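PDB 6IUQ: prolyl 4-hydroxylase from Phytophthora capsici LT1534, which probably uses Fe(II), 2-oxoglutarate and molecular oxygen to hydroxylate proline residues at the 4-position. Local coordinates for residues Y9-R15 with P108-A112; L53-R57 with E223-L227; I93-L98 with T140-N146; F114-L120 with Q133-R139. One frame throughout, in Å; residues are numbered along the deposited sequence.

Overall arrangement
Successive closures from the N terminus show how helices and strands are layered in a double-stranded beta-helix enzyme. Interaction 1 brings the N-terminal loop, Y9-R15, back to the start of helix 108-115. Before that loop is closed, helix 46-61 and strand 94-97 have set out, so interactions 2 and 3 both cross interaction 1. Interaction 3 pairs strand 94-97 with strand 139-146, and interaction 4, joining the junction after helix 108-115 to the loop before strand 139-146, nests inside it. Interaction 2 encloses both, laying helix 46-61 against strand 224-232. Strands 139-146 and 224-232 are sheet neighbours, and E55 and L110 link interaction 1 to interactions 2 and 3.

Interaction 1 of 4, residues Y9-R15 with P108-A112; sequences YKESFTR and PELDA
R15 lays the flat of its guanidinium over A112, whose CB lies 3.6 Å above the guanidinium plane and over its centre, while the edge of the same group turns to the carboxylate of E109. The grip is side-on and double. NE of R15 donates to OE1 of E109 at 3.0 Å, meeting it on the syn side, and NH2 of R15 reaches OE2 of E109 at 2.8 Å from above the carboxylate plane. Both acceptors lie close to the guanidinium plane, yet the two flat groups are twisted 46° apart, which makes this a tilted salt bridge. E109 presents its acid group through a bend at chi2 (-53°), which carries the carboxylate back toward the N-terminal loop.

F13 and E109 point at each other from opposite directions, with CZ of F13 3.3 Å from OE2 of E109, and it is the edge of the ring that meets the oxygen. Positively polarised ring hydrogens at that edge would suit the acid. Y9 also approaches E109: its OH lies 3.7 Å from CG of E109, and CE1 of F13 rests over one face of the Y9 ring. A water donates to OH of Y9 at 3.1 Å. The phenol itself is hydrogen-bonded to E55 of helix 46-61, and that carboxylate also accepts from the backbone nitrogens of E109 and L110. The irregular N-terminal chain thus lies across two helices at the protein surface, Y9 and F13 touching A51 of helix 46-61 and R15 fastened to the first turn of helix 108-115.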
# COMPACT_ATOMS: atom_id res chain seq x y z
N TYR A 9 -24.16 -10.84 -14.34
CA TYR A 9 -22.86 -10.26 -14.61
C TYR A 9 -22.63 -10.13 -16.10
O TYR A 9 -23.07 -10.97 -16.88
CB TYR A 9 -21.76 -11.11 -13.96
CG TYR A 9 -21.88 -11.17 -12.45
CD1 TYR A 9 -21.32 -10.19 -11.65
CD2 TYR A 9 -22.59 -12.20 -11.83
CE1 TYR A 9 -21.45 -10.23 -10.27
CE2 TYR A 9 -22.73 -12.24 -10.45
CZ TYR A 9 -22.16 -11.25 -9.68
OH TYR A 9 -22.28 -11.29 -8.31
N LYS A 10 -21.94 -9.07 -16.50
CA LYS A 10 -21.70 -8.79 -17.92
C LYS A 10 -20.86 -9.86 -18.62
O LYS A 10 -20.82 -9.92 -19.85
CB LYS A 10 -21.02 -7.43 -18.07
CG LYS A 10 -21.90 -6.37 -18.69
CD LYS A 10 -21.79 -6.36 -20.22
CE LYS A 10 -20.44 -5.83 -20.68
NZ LYS A 10 -20.25 -5.99 -22.16
N GLU A 11 -20.19 -10.70 -17.84
CA GLU A 11 -19.27 -11.68 -18.39
C GLU A 11 -19.22 -12.93 -17.53
O GLU A 11 -19.36 -12.86 -16.31
CB GLU A 11 -17.87 -11.06 -18.52
CG GLU A 11 -16.77 -12.05 -18.88
CD GLU A 11 -15.43 -11.37 -19.06
OE1 GLU A 11 -14.37 -12.05 -18.93
OE2 GLU A 11 -15.45 -10.15 -19.35
N SER A 12 -19.04 -14.08 -18.15
CA SER A 12 -18.99 -15.31 -17.39
C SER A 12 -17.68 -15.34 -16.59
O SER A 12 -16.67 -14.81 -17.05
CB SER A 12 -19.12 -16.52 -18.31
OG SER A 12 -17.88 -16.83 -18.92
N PHE A 13 -17.70 -15.93 -15.40
CA PHE A 13 -16.48 -15.98 -14.60
C PHE A 13 -16.43 -17.17 -13.66
O PHE A 13 -17.44 -17.82 -13.41
CB PHE A 13 -16.32 -14.69 -13.78
CG PHE A 13 -17.29 -14.58 -12.65
CD1 PHE A 13 -18.58 -14.13 -12.87
CD2 PHE A 13 -16.91 -14.93 -11.35
CE1 PHE A 13 -19.49 -14.03 -11.82
CE2 PHE A 13 -17.80 -14.82 -10.29
CZ PHE A 13 -19.09 -14.37 -10.52
N THR A 14 -15.25 -17.43 -13.14
CA THR A 14 -15.06 -18.48 -12.15
C THR A 14 -14.45 -17.91 -10.88
O THR A 14 -13.38 -17.29 -10.92
CB THR A 14 -14.13 -19.59 -12.66
OG1 THR A 14 -14.50 -19.96 -13.99
CG2 THR A 14 -14.22 -20.81 -11.76
N ARG A 15 -15.14 -18.09 -9.76
CA ARG A 15 -14.55 -17.80 -8.47
C ARG A 15 -13.41 -18.80 -8.27
O ARG A 15 -13.64 -19.89 -7.75
CB ARG A 15 -15.59 -17.90 -7.37
CG ARG A 15 -15.11 -17.48 -6.00
CD ARG A 15 -16.21 -17.70 -5.00
NE ARG A 15 -17.41 -16.91 -5.30
CZ ARG A 15 -18.58 -17.08 -4.69
NH1 ARG A 15 -18.72 -18.03 -3.77
NH2 ARG A 15 -19.62 -16.32 -5.02
N PRO A 108 -22.26 -10.82 -3.22
CA PRO A 108 -21.74 -12.18 -3.04
C PRO A 108 -20.26 -12.39 -3.40
O PRO A 108 -19.56 -13.11 -2.68
CB PRO A 108 -22.64 -13.03 -3.96
CG PRO A 108 -23.91 -12.27 -4.03
CD PRO A 108 -23.49 -10.81 -4.05
N GLU A 109 -19.80 -11.80 -4.50
CA GLU A 109 -18.40 -11.98 -4.86
C GLU A 109 -17.50 -11.19 -3.91
O GLU A 109 -16.41 -11.64 -3.57
CB GLU A 109 -18.14 -11.57 -6.32
CG GLU A 109 -18.93 -12.38 -7.34
CD GLU A 109 -18.76 -13.89 -7.16
OE1 GLU A 109 -17.63 -14.36 -6.87
OE2 GLU A 109 -19.77 -14.61 -7.29
N LEU A 110 -17.95 -10.01 -3.49
CA LEU A 110 -17.16 -9.25 -2.53
C LEU A 110 -17.20 -9.93 -1.16
O LEU A 110 -16.21 -9.91 -0.44
CB LEU A 110 -17.65 -7.81 -2.43
CG LEU A 110 -17.30 -6.93 -3.63
CD1 LEU A 110 -18.02 -5.58 -3.56
CD2 LEU A 110 -15.78 -6.74 -3.73
N ASP A 111 -18.33 -10.56 -0.82
CA ASP A 111 -18.45 -11.27 0.44
C ASP A 111 -17.53 -12.49 0.45
O ASP A 111 -16.82 -12.72 1.42
CB ASP A 111 -19.91 -11.68 0.68
CG ASP A 111 -20.15 -12.22 2.09
OD1 ASP A 111 -19.21 -12.21 2.93
OD2 ASP A 111 -21.29 -12.66 2.37
N ALA A 112 -17.53 -13.25 -0.63
CA ALA A 112 -16.62 -14.37 -0.78
C ALA A 112 -15.15 -13.93 -0.76
O ALA A 112 -14.28 -14.65 -0.26
CB ALA A 112 -16.91 -15.12 -2.07
O HOH W 1 -22.26 -14.30 -7.74

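Interaction 2 of 4, residues L53-R57 with E223-L227; sequences LEEMR and ERYVL
Y225 sets its ring against M56, L53 and R57 of helix 46-61, and the apolar packing is close where M56, present as selenomethionine, runs alongside it in the opposite direction. The methyl CE of M56 comes to 3.4 Å from CD1 of Y225. A turn at chi3 (62°) swings this methyl toward the strand, where it also lies 3.9 Å from the backbone O of V226. The L53 side chain crosses that of Y225 at about a right angle, its CD1 3.9 Å from CD2 of Y225. M56 also touches L110, and it is buried.

The two short segments run at 112° to each other, and the helix lies on the face of the main sheet away from V226 and the iron, the arrangement familiar from the double-stranded beta-helix (jelly-roll) core of 2-oxoglutarate oxygenases. The side chain of V226 is about 9 Å from the bound Fe(II) ion.

Toward solvent the contact thins to a polar fringe. R57, extended from CG to NE, passes the tyrosine obliquely, and its NH1 comes 3.4 Å from CE2 of Y225, with guanidinium and ring nearly perpendicular. A single bent bond joins NH1 of R57 to OE1 of E223, 2.9 Å long with an N-H...O angle of 133°, reaching the carboxylate from above its plane. The other oxygen of E223 forms a salt bridge with R145 on the neighbouring strand 139-146.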
# COMPACT_ATOMS: atom_id res chain seq x y z
N LEU A 53 -15.80 -5.70 -9.78
CA LEU A 53 -16.00 -4.30 -10.19
C LEU A 53 -17.48 -3.98 -10.35
O LEU A 53 -17.94 -2.93 -9.89
CB LEU A 53 -15.25 -3.99 -11.51
CG LEU A 53 -15.44 -2.61 -12.16
CD1 LEU A 53 -15.06 -1.47 -11.22
CD2 LEU A 53 -14.68 -2.48 -13.50
N GLU A 54 -18.24 -4.87 -10.98
CA GLU A 54 -19.68 -4.66 -11.15
C GLU A 54 -20.35 -4.49 -9.79
O GLU A 54 -21.13 -3.55 -9.59
CB GLU A 54 -20.32 -5.82 -11.93
CG GLU A 54 -19.96 -5.80 -13.43
CD GLU A 54 -20.63 -6.93 -14.23
OE1 GLU A 54 -21.88 -7.02 -14.21
OE2 GLU A 54 -19.89 -7.71 -14.90
N GLU A 55 -20.02 -5.36 -8.83
CA GLU A 55 -20.60 -5.24 -7.50
C GLU A 55 -20.21 -3.92 -6.84
O GLU A 55 -21.01 -3.30 -6.14
CB GLU A 55 -20.19 -6.43 -6.64
CG GLU A 55 -20.82 -7.72 -7.10
CD GLU A 55 -20.58 -8.90 -6.17
OE1 GLU A 55 -19.81 -8.77 -5.17
OE2 GLU A 55 -21.17 -9.97 -6.44
N MSE A 56 -18.99 -3.46 -7.09
CA MSE A 56 -18.55 -2.20 -6.52
C MSE A 56 -19.31 -1.01 -7.10
O MSE A 56 -19.67 -0.09 -6.38
CB MSE A 56 -17.05 -2.00 -6.74
CG MSE A 56 -16.21 -2.96 -5.93
SE MSE A 56 -14.33 -2.75 -6.34
CE MSE A 56 -14.08 -0.90 -5.77
N ARG A 57 -19.52 -1.03 -8.41
CA ARG A 57 -20.27 0.02 -9.08
C ARG A 57 -21.71 0.04 -8.56
O ARG A 57 -22.30 1.10 -8.39
CB ARG A 57 -20.26 -0.18 -10.59
CG ARG A 57 -18.95 0.17 -11.28
CD ARG A 57 -19.25 0.54 -12.72
NE ARG A 57 -18.14 0.32 -13.65
CZ ARG A 57 -17.18 1.21 -13.91
NH1 ARG A 57 -17.17 2.39 -13.29
NH2 ARG A 57 -16.23 0.91 -14.80
N GLU A 223 -12.00 8.32 -13.60
CA GLU A 223 -12.57 7.54 -12.51
C GLU A 223 -11.65 6.35 -12.20
O GLU A 223 -11.15 5.70 -13.12
CB GLU A 223 -13.99 7.05 -12.85
CG GLU A 223 -14.75 6.47 -11.67
CD GLU A 223 -16.11 5.89 -12.06
OE1 GLU A 223 -16.17 5.08 -13.01
OE2 GLU A 223 -17.12 6.25 -11.40
N ARG A 224 -11.42 6.10 -10.92
CA ARG A 224 -10.45 5.10 -10.47
C ARG A 224 -11.04 4.31 -9.31
O ARG A 224 -11.39 4.88 -8.27
CB ARG A 224 -9.13 5.77 -10.05
CG ARG A 224 -7.97 4.84 -9.59
CD ARG A 224 -6.93 5.68 -8.81
NE ARG A 224 -5.62 5.08 -8.58
CZ ARG A 224 -5.18 4.70 -7.37
NH1 ARG A 224 -5.97 4.83 -6.31
NH2 ARG A 224 -3.96 4.17 -7.23
N TYR A 225 -11.18 3.00 -9.51
CA TYR A 225 -11.60 2.10 -8.44
C TYR A 225 -10.42 1.28 -7.96
O TYR A 225 -9.59 0.84 -8.76
CB TYR A 225 -12.70 1.16 -8.92
CG TYR A 225 -14.10 1.72 -8.93
CD1 TYR A 225 -14.90 1.70 -7.79
CD2 TYR A 225 -14.65 2.24 -10.10
CE1 TYR A 225 -16.18 2.19 -7.81
CE2 TYR A 225 -15.94 2.74 -10.13
CZ TYR A 225 -16.70 2.71 -8.98
OH TYR A 225 -17.99 3.20 -9.00
N VAL A 226 -10.36 1.08 -6.65
CA VAL A 226 -9.35 0.20 -6.08
C VAL A 226 -9.92 -0.56 -4.88
O VAL A 226 -10.71 -0.02 -4.10
CB VAL A 226 -8.08 0.98 -5.67
CG1 VAL A 226 -8.41 2.12 -4.72
CG2 VAL A 226 -7.07 0.03 -5.06
N LEU A 227 -9.56 -1.82 -4.75
CA LEU A 227 -9.96 -2.62 -3.60
C LEU A 227 -8.72 -2.84 -2.75
O LEU A 227 -7.70 -3.27 -3.26
CB LEU A 227 -10.59 -3.94 -4.06
CG LEU A 227 -11.04 -5.02 -3.08
CD1 LEU A 227 -12.19 -5.81 -3.72
CD2 LEU A 227 -9.90 -5.96 -2.70

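Interaction 3 of 4, residues I93-L98 with T140-N146; sequences IFEVDL and TLKLQRN
E95 swings CG anti to its carbonyl carbon (chi1 -68°) and runs straight from there, while K142 bends at chi3 (85°) and again at chi4; between them, these torsions bring NZ of K142 to 2.6 Å from OE2 of E95. The ammonium stands well above the carboxylate plane. Q144 arrives differently: it lies beside E95, pointing the same way, with amide and carboxylate nearly coplanar, and its NE2 donates at 2.7 Å to the anti lone pair of OE2. One oxygen therefore holds two donors from alternate residues of the next strand, a pairing that should favour the ionised acid.

Beneath these groups the backbones run antiparallel. F94 with R145 and V96 with L143 are hydrogen-bonded pairs, each joined by two N-H...O bonds; E95 with Q144 and D97 with K142 are the non-hydrogen-bonded pairs. L98 N adds a bond to L141 O at 3.1 Å, and a water links OD1 of D97 to the backbone N of L141, although that carboxylate oxygen also accepts from H99 N.

The reverse face is apolar at its centre. CG1 of V96 meets CB of L143 at 3.5 Å, and CD1 of L98 touches CD2 of L141 at 3.6 Å. L143 carries on to M56 and L110, while R145 runs beside the F94 ring, pointing the same way. Helices thus cover one side, and on the other the side chain of K142 lies about 8 Å from the iron: an edge-strand pairing in the main sheet of the double-stranded beta-helix.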
# COMPACT_ATOMS: atom_id res chain seq x y z
N ILE A 93 -13.26 11.45 -3.83
CA ILE A 93 -12.82 10.25 -3.10
C ILE A 93 -13.81 9.68 -2.10
O ILE A 93 -14.09 10.26 -1.09
CB ILE A 93 -11.46 10.45 -2.45
CG1 ILE A 93 -10.42 10.59 -3.54
CG2 ILE A 93 -11.13 9.27 -1.56
CD1 ILE A 93 -9.19 11.31 -3.10
N PHE A 94 -14.28 8.48 -2.38
CA PHE A 94 -15.31 7.86 -1.55
C PHE A 94 -14.95 6.41 -1.20
O PHE A 94 -14.34 5.69 -2.00
CB PHE A 94 -16.67 7.91 -2.27
CG PHE A 94 -17.04 9.27 -2.79
CD1 PHE A 94 -16.64 9.68 -4.05
CD2 PHE A 94 -17.77 10.16 -2.00
CE1 PHE A 94 -16.97 10.95 -4.53
CE2 PHE A 94 -18.10 11.42 -2.47
CZ PHE A 94 -17.69 11.82 -3.73
N GLU A 95 -15.33 5.98 -0.00
CA GLU A 95 -14.89 4.70 0.52
C GLU A 95 -16.00 3.92 1.21
O GLU A 95 -16.97 4.50 1.68
CB GLU A 95 -13.72 4.90 1.49
CG GLU A 95 -12.45 5.40 0.81
CD GLU A 95 -11.32 5.65 1.79
OE1 GLU A 95 -11.60 5.74 3.00
OE2 GLU A 95 -10.15 5.75 1.34
N VAL A 96 -15.85 2.60 1.26
CA VAL A 96 -16.72 1.78 2.08
C VAL A 96 -15.91 0.62 2.68
O VAL A 96 -15.04 0.05 2.04
CB VAL A 96 -17.94 1.25 1.28
CG1 VAL A 96 -17.53 0.69 -0.05
CG2 VAL A 96 -18.69 0.20 2.09
N ASP A 97 -16.17 0.33 3.94
CA ASP A 97 -15.54 -0.78 4.63
C ASP A 97 -16.50 -1.95 4.60
O ASP A 97 -17.70 -1.77 4.81
CB ASP A 97 -15.18 -0.36 6.06
CG ASP A 97 -14.30 -1.36 6.76
OD1 ASP A 97 -14.51 -2.57 6.55
OD2 ASP A 97 -13.41 -0.92 7.51
N LEU A 98 -16.01 -3.15 4.32
CA LEU A 98 -16.90 -4.30 4.21
C LEU A 98 -16.91 -5.17 5.47
O LEU A 98 -17.22 -6.36 5.41
CB LEU A 98 -16.53 -5.16 2.99
CG LEU A 98 -16.85 -4.57 1.60
CD1 LEU A 98 -16.76 -5.64 0.53
CD2 LEU A 98 -18.22 -3.92 1.56
N THR A 140 -8.85 -5.89 7.07
CA THR A 140 -9.73 -4.80 6.67
C THR A 140 -9.89 -4.89 5.18
O THR A 140 -8.89 -5.04 4.47
CB THR A 140 -9.16 -3.39 7.03
OG1 THR A 140 -9.15 -3.20 8.45
CG2 THR A 140 -9.97 -2.28 6.38
N LEU A 141 -11.11 -4.78 4.68
CA LEU A 141 -11.31 -4.75 3.25
C LEU A 141 -12.00 -3.44 2.88
O LEU A 141 -13.17 -3.23 3.18
CB LEU A 141 -12.13 -5.96 2.79
CG LEU A 141 -12.09 -6.30 1.31
CD1 LEU A 141 -12.15 -7.82 1.15
CD2 LEU A 141 -13.21 -5.62 0.55
N LYS A 142 -11.26 -2.56 2.22
CA LYS A 142 -11.78 -1.24 1.89
C LYS A 142 -11.99 -1.07 0.38
O LYS A 142 -11.14 -1.47 -0.43
CB LYS A 142 -10.85 -0.16 2.45
CG LYS A 142 -11.31 1.27 2.21
CD LYS A 142 -10.43 2.31 2.92
CE LYS A 142 -9.18 2.70 2.09
NZ LYS A 142 -9.47 3.27 0.73
N LEU A 143 -13.13 -0.50 -0.00
CA LEU A 143 -13.39 -0.12 -1.38
C LEU A 143 -13.22 1.39 -1.53
O LEU A 143 -13.63 2.15 -0.66
CB LEU A 143 -14.79 -0.54 -1.82
CG LEU A 143 -15.17 -1.99 -1.58
CD1 LEU A 143 -16.58 -2.24 -2.09
CD2 LEU A 143 -14.17 -2.92 -2.26
N GLN A 144 -12.61 1.81 -2.64
CA GLN A 144 -12.37 3.23 -2.85
C GLN A 144 -12.69 3.65 -4.28
O GLN A 144 -12.22 3.03 -5.24
CB GLN A 144 -10.93 3.59 -2.53
CG GLN A 144 -10.59 5.04 -2.86
CD GLN A 144 -9.20 5.43 -2.44
OE1 GLN A 144 -8.26 5.41 -3.25
NE2 GLN A 144 -9.04 5.81 -1.17
N ARG A 145 -13.49 4.71 -4.41
CA ARG A 145 -13.71 5.34 -5.70
C ARG A 145 -13.09 6.74 -5.67
O ARG A 145 -13.34 7.52 -4.75
CB ARG A 145 -15.20 5.42 -6.03
CG ARG A 145 -15.50 5.72 -7.51
CD ARG A 145 -17.00 5.86 -7.78
NE ARG A 145 -17.51 7.13 -7.29
CZ ARG A 145 -17.64 8.22 -8.05
NH1 ARG A 145 -17.33 8.17 -9.34
NH2 ARG A 145 -18.10 9.34 -7.51
N ASN A 146 -12.26 7.02 -6.66
CA ASN A 146 -11.69 8.34 -6.84
C ASN A 146 -12.30 8.94 -8.10
O ASN A 146 -12.10 8.42 -9.20
CB ASN A 146 -10.16 8.27 -6.94
CG ASN A 146 -9.52 9.63 -7.18
OD1 ASN A 146 -10.20 10.66 -7.21
ND2 ASN A 146 -8.20 9.64 -7.34
O HOH W 2 -13.39 -5.06 6.63

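Interaction 4 of 4, residues F114-L120 with Q133-R139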
# COMPACT_ATOMS: atom_id res chain seq x y z
N PHE A 114 -14.11 -11.37 0.91
CA PHE A 114 -13.87 -11.03 2.30
C PHE A 114 -13.54 -12.27 3.13
O PHE A 114 -12.69 -12.22 3.99
CB PHE A 114 -15.06 -10.30 2.92
CG PHE A 114 -14.89 -9.99 4.38
CD1 PHE A 114 -14.32 -8.79 4.77
CD2 PHE A 114 -15.29 -10.89 5.36
CE1 PHE A 114 -14.15 -8.49 6.12
CE2 PHE A 114 -15.12 -10.60 6.70
CZ PHE A 114 -14.55 -9.39 7.08
N HIS A 115 -14.21 -13.38 2.85
CA HIS A 115 -14.04 -14.61 3.62
C HIS A 115 -12.92 -15.49 3.11
O HIS A 115 -12.52 -16.45 3.76
CB HIS A 115 -15.35 -15.40 3.61
CG HIS A 115 -16.38 -14.85 4.55
ND1 HIS A 115 -17.53 -14.23 4.12
CD2 HIS A 115 -16.43 -14.83 5.90
CE1 HIS A 115 -18.25 -13.86 5.16
NE2 HIS A 115 -17.60 -14.20 6.26
N SER A 116 -12.40 -15.17 1.93
CA SER A 116 -11.30 -15.95 1.39
C SER A 116 -10.04 -15.84 2.27
O SER A 116 -9.72 -14.76 2.78
CB SER A 116 -10.99 -15.51 -0.03
OG SER A 116 -9.70 -15.95 -0.40
N THR A 117 -9.34 -16.95 2.45
CA THR A 117 -8.11 -16.95 3.22
C THR A 117 -6.90 -17.35 2.39
O THR A 117 -5.84 -17.68 2.96
CB THR A 117 -8.17 -17.91 4.42
OG1 THR A 117 -8.43 -19.24 3.94
CG2 THR A 117 -9.24 -17.48 5.39
N GLU A 118 -7.04 -17.34 1.07
CA GLU A 118 -5.96 -17.79 0.19
C GLU A 118 -4.71 -16.92 0.39
O GLU A 118 -3.60 -17.44 0.53
CB GLU A 118 -6.41 -17.76 -1.27
CG GLU A 118 -6.96 -19.11 -1.75
CD GLU A 118 -8.19 -19.55 -0.97
OE1 GLU A 118 -9.07 -18.70 -0.70
OE2 GLU A 118 -8.28 -20.76 -0.61
N LEU A 119 -4.92 -15.61 0.45
CA LEU A 119 -3.84 -14.68 0.65
C LEU A 119 -3.16 -14.92 1.99
O LEU A 119 -1.94 -15.03 2.05
CB LEU A 119 -4.38 -13.25 0.56
CG LEU A 119 -3.44 -12.06 0.46
CD1 LEU A 119 -2.30 -12.32 -0.55
CD2 LEU A 119 -4.28 -10.87 0.04
N LEU A 120 -3.96 -15.03 3.05
CA LEU A 120 -3.44 -15.31 4.38
C LEU A 120 -2.67 -16.61 4.41
O LEU A 120 -1.62 -16.69 5.04
CB LEU A 120 -4.58 -15.34 5.41
CG LEU A 120 -5.00 -13.98 5.97
CD1 LEU A 120 -6.27 -14.07 6.79
CD2 LEU A 120 -3.88 -13.43 6.84
N GLN A 133 -2.60 -12.62 11.00
CA GLN A 133 -3.72 -13.10 11.78
C GLN A 133 -4.93 -13.46 10.93
O GLN A 133 -5.32 -12.72 10.02
CB GLN A 133 -4.11 -12.06 12.81
CG GLN A 133 -2.97 -11.59 13.74
CD GLN A 133 -2.61 -12.62 14.76
OE1 GLN A 133 -1.57 -13.27 14.67
NE2 GLN A 133 -3.48 -12.80 15.75
N PHE A 134 -5.56 -14.59 11.25
CA PHE A 134 -6.72 -15.07 10.53
C PHE A 134 -8.04 -14.49 11.03
O PHE A 134 -9.06 -14.53 10.34
CB PHE A 134 -6.75 -16.58 10.58
CG PHE A 134 -5.76 -17.23 9.65
CD1 PHE A 134 -4.47 -17.51 10.07
CD2 PHE A 134 -6.12 -17.56 8.35
CE1 PHE A 134 -3.56 -18.12 9.22
CE2 PHE A 134 -5.21 -18.17 7.49
CZ PHE A 134 -3.93 -18.45 7.92
N SER A 135 -8.03 -13.94 12.23
CA SER A 135 -9.25 -13.42 12.82
C SER A 135 -9.82 -12.31 11.93
O SER A 135 -9.06 -11.56 11.32
CB SER A 135 -9.00 -12.91 14.24
OG SER A 135 -10.08 -12.09 14.67
N THR A 136 -11.14 -12.20 11.87
CA THR A 136 -11.76 -11.23 10.98
C THR A 136 -11.55 -9.83 11.51
O THR A 136 -11.77 -8.84 10.81
CB THR A 136 -13.27 -11.49 10.79
OG1 THR A 136 -13.91 -11.61 12.07
CG2 THR A 136 -13.52 -12.75 9.97
N SER A 137 -11.11 -9.75 12.76
CA SER A 137 -10.82 -8.48 13.40
C SER A 137 -9.50 -7.90 12.88
O SER A 137 -9.28 -6.68 12.95
CB SER A 137 -10.74 -8.65 14.93
OG SER A 137 -12.03 -8.91 15.47
N ASP A 138 -8.64 -8.77 12.37
CA ASP A 138 -7.30 -8.38 11.95
C ASP A 138 -7.13 -8.34 10.43
O ASP A 138 -6.02 -8.52 9.90
CB ASP A 138 -6.27 -9.35 12.57
CG ASP A 138 -6.41 -9.46 14.09
OD1 ASP A 138 -6.89 -8.49 14.73
OD2 ASP A 138 -6.05 -10.51 14.66
N ARG A 139 -8.23 -8.13 9.72
CA ARG A 139 -8.20 -7.88 8.29
C ARG A 139 -9.17 -6.72 8.05
O ARG A 139 -10.16 -6.57 8.76
CB ARG A 139 -8.61 -9.12 7.46
CG ARG A 139 -10.12 -9.29 7.32
CD ARG A 139 -10.54 -10.59 6.67
NE ARG A 139 -9.98 -11.76 7.35
CZ ARG A 139 -10.37 -13.01 7.11
NH1 ARG A 139 -11.33 -13.23 6.23
NH2 ARG A 139 -9.82 -14.04 7.75
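F114 and H115 are the last two residues of helix 108-115; S116 then leaves helical geometry and T117 occupies the N-cap position of the next helix, 118-126, though without a capping bond from its side chain. Opposite this break between helices, Q133-D138 is an irregular loop, and R139 opens strand 139-146. The loop includes an ST turn, in which OG of S135 accepts from the backbone N of S137. The two backbones come nearest at L120 and F134, with 7.0 Å between their CA atoms.

R139 spans the gap. Its CG sits between the backbone N and the carbonyl carbon (chi1 83°), and a bend at chi3 turns the guanidinium toward the end of the first helix. NH1 of R139 donates to the backbone O of F114 at 2.8 Å, within the carbonyl plane but with a bent N-H...O angle of 135°. NH2 adds a weak bond back to the O of F134 in its own segment, so the guanidinium joins both sides of the contact. T136 CG2 lies over the centre of one guanidinium face, while CD of R139 rests 4.1 Å above the plane of the F114 ring, offset toward its rim.

L120 provides the apolar half: its CB meets CE2 of F134 at 3.6 Å, and CD1 comes within 3.7 Å of NH2 of R139. L120 also touches L231 of strand 224-232. By binding the C-terminal end of helix 108-115, R139 ties the break between the two helices to the foot of strand 139-146, apparently the opening strand of the double-stranded beta-helix core.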